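Local coordinates for protein mannitol dehydrogenase (PDB 3TWO) that probably reduces cinnamyl aldehydes to alcohols, or the reverse, with NADP(H) as a zinc-dependent member of the medium-chain alcohol dehydrogenase family, at residues A150-E153 against K154-P157. Residues are numbered along the deposited sequence; the frame is centred on the assembly and turned at random.
Sequences APLE and KVAP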
loop_
_atom_site.group_PDB
_atom_site.type_symbol
_atom_site.label_atom_id
_atom_site.label_comp_id
_atom_site.label_asym_id
_atom_site.label_seq_id
_atom_site.Cartn_x
_atom_site.Cartn_y
_atom_site.Cartn_z
ATOM N N ALA B 150 -17.714 8.199 33.708
ATOM C CA ALA B 150 -17.941 8.239 32.275
ATOM C C ALA B 150 -19.339 7.674 31.908
ATOM O O ALA B 150 -19.803 6.725 32.544
ATOM C CB ALA B 150 -16.829 7.468 31.571
ATOM N N PRO B 151 -20.016 8.252 30.878
ATOM C CA PRO B 151 -21.324 7.629 30.473
ATOM C C PRO B 151 -21.077 6.256 29.788
ATOM O O PRO B 151 -20.498 6.180 28.696
ATOM C CB PRO B 151 -21.934 8.652 29.505
ATOM C CG PRO B 151 -20.711 9.429 28.927
ATOM C CD PRO B 151 -19.695 9.471 30.102
ATOM N N LEU B 152 -21.485 5.186 30.454
ATOM C CA LEU B 152 -21.019 3.846 30.105
ATOM C C LEU B 152 -21.600 3.322 28.801
ATOM O O LEU B 152 -20.956 2.547 28.066
ATOM C CB LEU B 152 -21.385 2.904 31.223
ATOM C CG LEU B 152 -20.298 1.956 31.634
ATOM C CD1 LEU B 152 -18.909 2.651 31.697
ATOM C CD2 LEU B 152 -20.731 1.380 33.011
ATOM N N GLU B 153 -22.821 3.750 28.499
ATOM C CA GLU B 153 -23.461 3.450 27.207
ATOM C C GLU B 153 -22.651 4.059 26.029
ATOM O O GLU B 153 -22.561 3.440 24.968
ATOM C CB GLU B 153 -24.951 3.863 27.210
ATOM C CG GLU B 153 -25.356 5.352 26.914
ATOM C CD GLU B 153 -25.058 6.303 28.052
ATOM O OE1 GLU B 153 -24.630 5.865 29.133
ATOM O OE2 GLU B 153 -25.238 7.527 27.860
ATOM N N LYS B 154 -22.020 5.221 26.249
ATOM C CA LYS B 154 -21.180 5.853 25.209
ATOM C C LYS B 154 -19.746 5.294 25.147
ATOM O O LYS B 154 -19.060 5.390 24.079
ATOM C CB LYS B 154 -21.106 7.354 25.459
ATOM C CG LYS B 154 -22.339 8.081 24.922
ATOM C CD LYS B 154 -22.254 9.518 25.272
ATOM C CE LYS B 154 -23.568 10.204 24.964
ATOM N NZ LYS B 154 -23.310 11.650 25.139
ATOM N N VAL B 155 -19.296 4.714 26.274
ATOM C CA VAL B 155 -17.960 4.174 26.392
ATOM C C VAL B 155 -17.831 2.903 25.547
ATOM O O VAL B 155 -16.793 2.701 24.925
ATOM C CB VAL B 155 -17.583 3.871 27.877
ATOM C CG1 VAL B 155 -16.302 2.992 27.988
ATOM C CG2 VAL B 155 -17.399 5.178 28.655
ATOM N N ALA B 156 -18.865 2.060 25.534
ATOM C CA ALA B 156 -18.772 0.717 24.957
ATOM C C ALA B 156 -18.193 0.686 23.524
ATOM O O ALA B 156 -17.302 -0.123 23.235
ATOM C CB ALA B 156 -20.180 -0.056 25.072
ATOM N N PRO B 157 -18.666 1.568 22.622
ATOM C CA PRO B 157 -18.107 1.438 21.252
ATOM C C PRO B 157 -16.707 2.000 21.137
ATOM O O PRO B 157 -16.060 1.765 20.118
ATOM C CB PRO B 157 -19.087 2.242 20.351
ATOM C CG PRO B 157 -20.398 2.355 21.162
ATOM C CD PRO B 157 -19.893 2.398 22.645
#
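A single short helical turn, residues 152-155 with Pro151 as its N-cap residue, brings Pro151 and Leu152 against Lys154 and Val155. Pro151 O is the hub: it accepts weak, bent hydrogen bonds from Lys154 N at 3.0 Å and from Val155 N at 3.1 Å, the second with an N-H...O angle of 132°. Leu152 O is shared in the same way, by Val155 N and, at 3.3 Å, by Ala156 N. Each carbonyl thus receives two weak bonds from successive amides, one i+3 and one i+4. At Pro157 the series has to change, because the ring nitrogen carries no hydrogen; Glu153 O meets its CD instead, 3.7 Å away.

Side chains pack round the turn. Val155 holds CG2 beside its own backbone N, with CG1 anti to that nitrogen (chi1 167°), and this puts CG2 close beside Pro151 O, 3.3 Å away, and within 3.8 Å of Ala150 CB. Nearer the backbone, Val155 CB faces Leu152 CD1. The extended Lys154 chain passes the proline ring, its CD 4.0 Å from Pro151 CG, while the bent Glu153 chain lies alongside Lys154. Glu153 OE2 and Lys154 NZ stay 5.3 Å apart, too far for a salt bridge, though their opposite charges may still attract.

Leu152 and Ala156 pack on Tyr38 and Ala67 of strands 31-40 and 65-73, and Tyr312 touches Ala150, Pro151 and Lys154. The whole is a single helical turn with proline at its N-cap position, set against the sheet of the GroES-like catalytic domain and leading into helix 158-171, which carries the zinc ligand Cys160.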